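Local coordinates for succinate-semialdehyde dehydrogenase (Synechococcus sp., PDB 4ITA), which probably catalyses the NADP-dependent oxidation of succinic semialdehyde to succinate, as a member of the aldehyde dehydrogenase family, at residues L31-E36 with F177-F182; A355-E360 with V366-T371. All coordinates share one frame; numbering follows the deposited sequence.

Contact 1 of 2, residues L31-E36 with F177-F182. With EDO (1,2-ethanediol), chain E.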
ATOM      1  N   LEU A  31     -21.828   2.448 -10.387  1.00  6.25           N
ATOM      2  CA  LEU A  31     -21.306   2.077  -9.072  1.00  7.21           C
ATOM      3  C   LEU A  31     -22.339   1.321  -8.235  1.00  7.42           C
ATOM      4  O   LEU A  31     -21.998   0.355  -7.553  1.00  7.22           O
ATOM      5  CB  LEU A  31     -20.758   3.305  -8.334  1.00  7.16           C
ATOM      6  CG  LEU A  31     -19.585   3.971  -9.062  1.00  6.11           C
ATOM      7  CD1 LEU A  31     -19.135   5.228  -8.329  1.00  7.35           C
ATOM      8  CD2 LEU A  31     -18.414   3.008  -9.224  1.00  9.49           C
ATOM      9  N   ALA A  32     -23.604   1.728  -8.309  1.00  6.90           N
ATOM     10  CA  ALA A  32     -24.665   0.986  -7.634  1.00  7.04           C
ATOM     11  C   ALA A  32     -24.742  -0.442  -8.170  1.00  7.70           C
ATOM     12  O   ALA A  32     -24.882  -1.390  -7.397  1.00  8.46           O
ATOM     13  CB  ALA A  32     -26.004   1.683  -7.812  1.00  7.30           C
ATOM     14  N   LYS A  33     -24.649  -0.596  -9.486  1.00  6.93           N
ATOM     15  CA  LYS A  33     -24.710  -1.929 -10.077  1.00  7.15           C
ATOM     16  C   LYS A  33     -23.488  -2.760  -9.701  1.00  7.29           C
ATOM     17  O   LYS A  33     -23.607  -3.954  -9.432  1.00  7.41           O
ATOM     18  CB  LYS A  33     -24.882  -1.867 -11.599  1.00  7.52           C
ATOM     19  CG  LYS A  33     -25.128  -3.244 -12.217  1.00  8.44           C
ATOM     20  CD  LYS A  33     -25.576  -3.177 -13.663  1.00 10.06           C
ATOM     21  CE  LYS A  33     -24.460  -2.744 -14.580  1.00  8.83           C
ATOM     22  NZ  LYS A  33     -24.984  -2.582 -15.975  1.00 12.03           N
ATOM     23  N   ALA A  34     -22.317  -2.129  -9.671  1.00  6.57           N
ATOM     24  CA  ALA A  34     -21.102  -2.826  -9.244  1.00  6.17           C
ATOM     25  C   ALA A  34     -21.219  -3.335  -7.815  1.00  7.22           C
ATOM     26  O   ALA A  34     -20.791  -4.448  -7.503  1.00  6.20           O
ATOM     27  CB  ALA A  34     -19.902  -1.910  -9.369  1.00  7.50           C
ATOM     28  N   GLN A  35     -21.800  -2.527  -6.940  1.00  6.81           N
ATOM     29  CA  GLN A  35     -21.977  -2.932  -5.558  1.00  7.37           C
ATOM     30  C   GLN A  35     -22.910  -4.132  -5.437  1.00  7.56           C
ATOM     31  O   GLN A  35     -22.617  -5.093  -4.715  1.00  8.61           O
ATOM     32  CB  GLN A  35     -22.481  -1.763  -4.711  1.00  8.78           C
ATOM     33  CG  GLN A  35     -22.669  -2.128  -3.255  1.00 10.27           C
ATOM     34  CD  GLN A  35     -21.368  -2.566  -2.612  1.00 14.72           C
ATOM     35  OE1 GLN A  35     -20.283  -2.136  -3.019  1.00 14.43           O
ATOM     36  NE2 GLN A  35     -21.463  -3.433  -1.605  1.00 17.37           N
ATOM     37  N   GLU A  36     -24.027  -4.091  -6.156  1.00  7.69           N
ATOM     38  CA  GLU A  36     -24.946  -5.219  -6.165  1.00  9.29           C
ATOM     39  C   GLU A  36     -24.264  -6.454  -6.747  1.00  8.18           C
ATOM     40  O   GLU A  36     -24.400  -7.561  -6.218  1.00  9.15           O
ATOM     41  CB  GLU A  36     -26.176  -4.855  -6.981  1.00  9.02           C
ATOM     42  CG  GLU A  36     -27.246  -5.919  -7.015  1.00 13.33           C
ATOM     43  CD  GLU A  36     -28.521  -5.385  -7.629  1.00 20.33           C
ATOM     44  OE1 GLU A  36     -28.771  -5.674  -8.818  1.00 29.94           O
ATOM     45  OE2 GLU A  36     -29.254  -4.657  -6.925  1.00 29.12           O
ATOM     46  N   PHE A 177     -18.500 -13.433 -17.317  1.00  5.69           N
ATOM     47  CA  PHE A 177     -18.488 -12.688 -16.055  1.00  5.41           C
ATOM     48  C   PHE A 177     -19.804 -11.939 -15.891  1.00  6.28           C
ATOM     49  O   PHE A 177     -20.220 -11.230 -16.806  1.00  6.59           O
ATOM     50  CB  PHE A 177     -17.312 -11.707 -15.990  1.00  5.58           C
ATOM     51  CG  PHE A 177     -15.983 -12.364 -15.743  1.00  4.98           C
ATOM     52  CD1 PHE A 177     -15.629 -12.771 -14.458  1.00  5.03           C
ATOM     53  CD2 PHE A 177     -15.082 -12.565 -16.784  1.00  6.04           C
ATOM     54  CE1 PHE A 177     -14.407 -13.380 -14.229  1.00  6.64           C
ATOM     55  CE2 PHE A 177     -13.852 -13.163 -16.555  1.00  6.34           C
ATOM     56  CZ  PHE A 177     -13.518 -13.565 -15.279  1.00  6.22           C
ATOM     57  N   PRO A 178     -20.464 -12.105 -14.732  1.00  4.65           N
ATOM     58  CA  PRO A 178     -21.771 -11.454 -14.539  1.00  6.06           C
ATOM     59  C   PRO A 178     -21.747  -9.931 -14.707  1.00  6.08           C
ATOM     60  O   PRO A 178     -20.728  -9.265 -14.468  1.00  6.56           O
ATOM     61  CB  PRO A 178     -22.132 -11.822 -13.103  1.00  7.27           C
ATOM     62  CG  PRO A 178     -21.442 -13.139 -12.869  1.00  9.74           C
ATOM     63  CD  PRO A 178     -20.129 -13.014 -13.614  1.00  7.22           C
ATOM     64  N   GLU A 179     -22.885  -9.388 -15.121  1.00  5.89           N
ATOM     65  CA  GLU A 179     -23.043  -7.954 -15.314  1.00  6.62           C
ATOM     66  C   GLU A 179     -22.677  -7.202 -14.038  1.00  5.64           C
ATOM     67  O   GLU A 179     -23.118  -7.556 -12.945  1.00  7.45           O
ATOM     68  CB  GLU A 179     -24.490  -7.658 -15.687  1.00  7.10           C
ATOM     69  CG  GLU A 179     -24.773  -6.197 -15.957  1.00  7.53           C
ATOM     70  CD  GLU A 179     -26.205  -5.931 -16.377  1.00  9.53           C
ATOM     71  OE1 GLU A 179     -27.018  -6.876 -16.420  1.00  9.25           O
ATOM     72  OE2 GLU A 179     -26.518  -4.761 -16.658  1.00  8.82           O
ATOM     73  N   GLY A 180     -21.868  -6.156 -14.177  1.00  6.04           N
ATOM     74  CA  GLY A 180     -21.446  -5.353 -13.035  1.00  6.57           C
ATOM     75  C   GLY A 180     -20.129  -5.776 -12.421  1.00  6.11           C
ATOM     76  O   GLY A 180     -19.582  -5.071 -11.575  1.00  6.28           O
ATOM     77  N   VAL A 181     -19.619  -6.936 -12.821  1.00  5.54           N
ATOM     78  CA  VAL A 181     -18.339  -7.386 -12.296  1.00  5.59           C
ATOM     79  C   VAL A 181     -17.184  -6.590 -12.895  1.00  6.57           C
ATOM     80  O   VAL A 181     -16.192  -6.323 -12.215  1.00  6.52           O
ATOM     81  CB  VAL A 181     -18.178  -8.913 -12.480  1.00  5.34           C
ATOM     82  CG1 VAL A 181     -16.741  -9.360 -12.224  1.00  7.36           C
ATOM     83  CG2 VAL A 181     -19.155  -9.644 -11.560  1.00  7.34           C
ATOM     84  N   PHE A 182     -17.303  -6.223 -14.165  1.00  5.75           N
ATOM     85  CA  PHE A 182     -16.326  -5.348 -14.801  1.00  5.74           C
ATOM     86  C   PHE A 182     -17.078  -4.337 -15.648  1.00  5.48           C
ATOM     87  O   PHE A 182     -17.900  -4.719 -16.483  1.00  7.10           O
ATOM     88  CB  PHE A 182     -15.346  -6.136 -15.683  1.00  6.54           C
ATOM     89  CG  PHE A 182     -14.253  -5.282 -16.277  1.00  6.16           C
ATOM     90  CD1 PHE A 182     -14.489  -4.486 -17.399  1.00  7.93           C
ATOM     91  CD2 PHE A 182     -12.993  -5.278 -15.714  1.00  6.73           C
ATOM     92  CE1 PHE A 182     -13.477  -3.690 -17.936  1.00  8.39           C
ATOM     93  CE2 PHE A 182     -11.975  -4.487 -16.245  1.00  7.81           C
ATOM     94  CZ  PHE A 182     -12.223  -3.693 -17.355  1.00  8.81           C
TER
HETATM   95  C1  EDO E 503     -18.727  -7.341 -18.376  1.00  8.89           C
HETATM   96  O1  EDO E 503     -20.140  -7.183 -18.542  1.00  9.12           O
HETATM   97  C2  EDO E 503     -18.431  -8.338 -17.264  1.00  8.69           C
HETATM   98  O2  EDO E 503     -18.970  -7.884 -16.017  1.00  8.42           O
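A34 and G180 form the close-packed part of this contact, while K33 and E179 pair their charges at its more exposed border. The CA atoms of A34 and G180 stand only 4.6 Å apart, a spacing that brings helix 24-41 against bare loop backbone. A34 CA points its hydrogen at G180 O, 3.6 Å away with an angle of 152° at the hydrogen, a CA-H...O contact. A CB modelled on G180 would lie 3.1 Å from K33 O, so the helix backbone leaves little room for a side chain there. At its phi of 94° a side chain would also run into E179 O, reason enough for a glycine.

On the looser side K33 NZ makes a salt bridge of 2.8 Å to E179 OE2, reaching the carboxylate by the lone pair turned away from its other oxygen. The lysine chain leaves the helix extended and then bends at chi3 (71°), crossing the straight glutamate chain at about a right angle, with CD and CE lying against E179 CG and OE2. With K33 cut back to an alanine, the E179 carboxylate would probably lose its charged mate, and the glutamate chain the methylenes it crosses.

The loop has its own brace: V181 N donates to P178 O over 3.1 Å, and O2 of a 1,2-ethanediol, probably from the crystallisation liquor, bridges P178 O and F182 N. This is a type II beta turn with glycine at its third position, set in the beta-alpha-beta crossover that runs from strand 152-156 through helix 162-175 to strand 182-185 of the Rossmann-like domain.

Contact 2 of 2, residues A355-E360 with V366-T371. With EDO (1,2-ethanediol), chain D.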
ATOM      1  N   ALA A 355      21.280  19.747 -17.783  1.00 20.04           N
ATOM      2  CA  ALA A 355      20.200  19.846 -18.755  1.00 16.91           C
ATOM      3  C   ALA A 355      18.973  19.166 -18.164  1.00 16.56           C
ATOM      4  O   ALA A 355      19.080  18.074 -17.601  1.00 14.92           O
ATOM      5  CB  ALA A 355      20.600  19.188 -20.067  1.00 17.14           C
ATOM      6  N   LYS A 356      17.822  19.822 -18.270  1.00 15.27           N
ATOM      7  CA  LYS A 356      16.575  19.305 -17.710  1.00 16.08           C
ATOM      8  C   LYS A 356      16.243  17.903 -18.216  1.00 15.50           C
ATOM      9  O   LYS A 356      15.682  17.086 -17.488  1.00 13.83           O
ATOM     10  CB  LYS A 356      15.414  20.248 -18.046  1.00 17.00           C
ATOM     11  CG  LYS A 356      14.869  21.047 -16.869  1.00 29.53           C
ATOM     12  CD  LYS A 356      14.219  20.155 -15.815  1.00 27.71           C
ATOM     13  CE  LYS A 356      13.288  19.146 -16.454  1.00 30.08           C
ATOM     14  NZ  LYS A 356      12.003  18.964 -15.724  1.00 28.98           N
ATOM     15  N   ILE A 357      16.587  17.634 -19.470  1.00 13.80           N
ATOM     16  CA  ILE A 357      16.207  16.384 -20.118  1.00 12.31           C
ATOM     17  C   ILE A 357      16.767  15.166 -19.382  1.00 12.59           C
ATOM     18  O   ILE A 357      16.169  14.092 -19.412  1.00 12.49           O
ATOM     19  CB  ILE A 357      16.616  16.371 -21.611  1.00 12.10           C
ATOM     20  CG1 ILE A 357      15.837  15.296 -22.376  1.00  9.13           C
ATOM     21  CG2 ILE A 357      18.120  16.184 -21.770  1.00 12.22           C
ATOM     22  CD1 ILE A 357      16.126  15.279 -23.859  1.00 12.34           C
ATOM     23  N   LEU A 358      17.893  15.348 -18.697  1.00 12.79           N
ATOM     24  CA  LEU A 358      18.545  14.270 -17.963  1.00 13.22           C
ATOM     25  C   LEU A 358      17.638  13.688 -16.883  1.00 13.95           C
ATOM     26  O   LEU A 358      17.809  12.542 -16.464  1.00 14.17           O
ATOM     27  CB  LEU A 358      19.837  14.783 -17.322  1.00 13.02           C
ATOM     28  CG  LEU A 358      20.920  15.205 -18.304  1.00 12.13           C
ATOM     29  CD1 LEU A 358      22.096  15.792 -17.540  1.00 15.73           C
ATOM     30  CD2 LEU A 358      21.350  14.009 -19.149  1.00 15.35           C
ATOM     31  N   GLN A 359      16.671  14.486 -16.442  1.00 12.83           N
ATOM     32  CA  GLN A 359      15.796  14.103 -15.344  1.00 14.26           C
ATOM     33  C   GLN A 359      14.387  13.741 -15.811  1.00 12.26           C
ATOM     34  O   GLN A 359      13.506  13.486 -14.991  1.00 15.07           O
ATOM     35  CB  GLN A 359      15.732  15.236 -14.317  1.00 16.92           C
ATOM     36  CG  GLN A 359      17.078  15.559 -13.673  1.00 18.81           C
ATOM     37  CD  GLN A 359      17.605  14.408 -12.839  1.00 21.29           C
ATOM     38  OE1 GLN A 359      17.045  14.081 -11.795  1.00 24.52           O
ATOM     39  NE2 GLN A 359      18.679  13.776 -13.303  1.00 20.50           N
ATOM     40  N   GLU A 360      14.175  13.730 -17.123  1.00 10.01           N
ATOM     41  CA  GLU A 360      12.836  13.532 -17.678  1.00 11.33           C
ATOM     42  C   GLU A 360      12.681  12.199 -18.377  1.00 10.86           C
ATOM     43  O   GLU A 360      13.666  11.580 -18.797  1.00 10.03           O
ATOM     44  CB  GLU A 360      12.483  14.650 -18.661  1.00 11.84           C
ATOM     45  CG  GLU A 360      12.469  16.027 -18.031  1.00 13.01           C
ATOM     46  CD  GLU A 360      11.941  17.089 -18.967  1.00 14.35           C
ATOM     47  OE1 GLU A 360      12.080  16.932 -20.198  1.00 13.89           O
ATOM     48  OE2 GLU A 360      11.371  18.082 -18.467  1.00 19.12           O
ATOM     49  N   VAL A 366      13.814   7.775 -28.450  1.00  7.86           N
ATOM     50  CA  VAL A 366      14.921   8.716 -28.348  1.00  7.89           C
ATOM     51  C   VAL A 366      15.857   8.250 -27.244  1.00  7.77           C
ATOM     52  O   VAL A 366      15.494   8.263 -26.063  1.00  7.97           O
ATOM     53  CB  VAL A 366      14.411  10.147 -28.035  1.00  8.77           C
ATOM     54  CG1 VAL A 366      15.577  11.140 -27.918  1.00  9.44           C
ATOM     55  CG2 VAL A 366      13.417  10.601 -29.093  1.00 10.72           C
ATOM     56  N   ALA A 367      17.059   7.825 -27.623  1.00  7.27           N
ATOM     57  CA  ALA A 367      18.031   7.316 -26.660  1.00  7.95           C
ATOM     58  C   ALA A 367      18.982   8.410 -26.218  1.00  7.16           C
ATOM     59  O   ALA A 367      19.517   9.126 -27.060  1.00  9.89           O
ATOM     60  CB  ALA A 367      18.819   6.185 -27.275  1.00  9.39           C
ATOM     61  N   MET A 368      19.187   8.545 -24.908  1.00  7.11           N
ATOM     62  CA  MET A 368      20.277   9.365 -24.375  1.00  7.84           C
ATOM     63  C   MET A 368      21.474   8.452 -24.123  1.00  9.07           C
ATOM     64  O   MET A 368      21.311   7.363 -23.573  1.00  8.57           O
ATOM     65  CB  MET A 368      19.865  10.071 -23.070  1.00  8.66           C
ATOM     66  CG  MET A 368      18.764  11.124 -23.208  1.00  8.94           C
ATOM     67  SD  MET A 368      18.383  12.087 -21.684  1.00  9.89           S
ATOM     68  CE  MET A 368      17.089  11.060 -20.947  1.00 10.18           C
ATOM     69  N   VAL A 369      22.671   8.873 -24.529  1.00  8.20           N
ATOM     70  CA  VAL A 369      23.857   8.030 -24.379  1.00  8.25           C
ATOM     71  C   VAL A 369      24.904   8.729 -23.523  1.00  8.29           C
ATOM     72  O   VAL A 369      25.131   9.932 -23.663  1.00 10.18           O
ATOM     73  CB  VAL A 369      24.456   7.655 -25.754  1.00  8.96           C
ATOM     74  CG1 VAL A 369      25.660   6.728 -25.590  1.00 11.01           C
ATOM     75  CG2 VAL A 369      23.397   6.990 -26.621  1.00 10.20           C
ATOM     76  N   PHE A 370      25.520   7.959 -22.631  1.00  8.34           N
ATOM     77  CA  PHE A 370      26.534   8.450 -21.707  1.00  9.12           C
ATOM     78  C   PHE A 370      27.719   7.503 -21.695  1.00  8.47           C
ATOM     79  O   PHE A 370      27.569   6.312 -21.952  1.00  9.79           O
ATOM     80  CB  PHE A 370      25.957   8.497 -20.292  1.00  9.59           C
ATOM     81  CG  PHE A 370      24.674   9.255 -20.195  1.00  8.53           C
ATOM     82  CD1 PHE A 370      24.679  10.608 -19.903  1.00  9.77           C
ATOM     83  CD2 PHE A 370      23.458   8.619 -20.418  1.00  8.40           C
ATOM     84  CE1 PHE A 370      23.492  11.313 -19.823  1.00 10.74           C
ATOM     85  CE2 PHE A 370      22.268   9.319 -20.350  1.00  9.66           C
ATOM     86  CZ  PHE A 370      22.282  10.667 -20.053  1.00  9.24           C
ATOM     87  N   THR A 371      28.898   8.036 -21.377  1.00 10.41           N
ATOM     88  CA  THR A 371      30.081   7.201 -21.195  1.00 10.82           C
ATOM     89  C   THR A 371      30.562   7.294 -19.750  1.00 11.14           C
ATOM     90  O   THR A 371      30.551   8.376 -19.154  1.00 13.69           O
ATOM     91  CB  THR A 371      31.210   7.605 -22.163  1.00 12.57           C
ATOM     92  OG1 THR A 371      30.755   7.471 -23.516  1.00 15.59           O
ATOM     93  CG2 THR A 371      32.432   6.729 -21.978  1.00 15.91           C
TER
HETATM   94  C1  EDO D 502      17.590  21.185 -21.846  1.00 17.03           C
HETATM   95  O1  EDO D 502      17.181  19.883 -21.394  1.00 14.55           O
HETATM   96  C2  EDO D 502      16.978  22.270 -20.962  1.00 19.02           C
HETATM   97  O2  EDO D 502      17.632  22.275 -19.688  1.00 19.90           O
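M368 reaches from its strand to the 3-10 segment 356-359, and its thioether carries most of the contact. From CB the chain runs out with CG anti to the carbonyl carbon (chi1 -66°) and stays extended as far as SD. The sulfur of M368 has I357 O at 3.8 Å and I357 CG2 at 4.1 Å, with L358 CD2 a little further off; the I357 and M368 side chains run alongside one another, pointing opposite ways. A bend at chi3 (-90°) then turns the terminal methyl to the backbone, where CE sits 3.5 Å from I357 O and 4.1 Å from E360 O. Strand 366-372 runs parallel between strands 267-273 and 346-349 in the seven-stranded sheet of what is, by family, the catalytic domain; the loop leading into it folds back over one face of that sheet. Further along the strand, F370 offers the edge of its ring: L358 CD2 approaches CE1 to 3.5 Å, lying in the ring plane and not over a face. At the start of the 3-10 segment, a 1,2-ethanediol accepts from two successive amides, K356 N to its O2 at 2.8 Å and I357 N to its O1 at 3.0 Å.

Followed from the N terminus, the chain first closes contact 1, with 140 residues, mostly helical, between helix 24-41 and the loop before strand 182-185. Contact 2 opens well after that and spans just five residues, joining a loop to the strand it leads into. The two therefore lie in series, neither nested nor crossed. Their centres are 46 Å apart on opposite sides of the chain's centre, with nearest atoms about 30 Å apart. Contact 1 ties an N-terminal helix to the sheet that contains strands 152-156 and 182-185, whereas contact 2 lays the loop 355-360 on the seven-stranded sheet; the side chain of E360, in that loop, is about 10 Å from the bound NADPH.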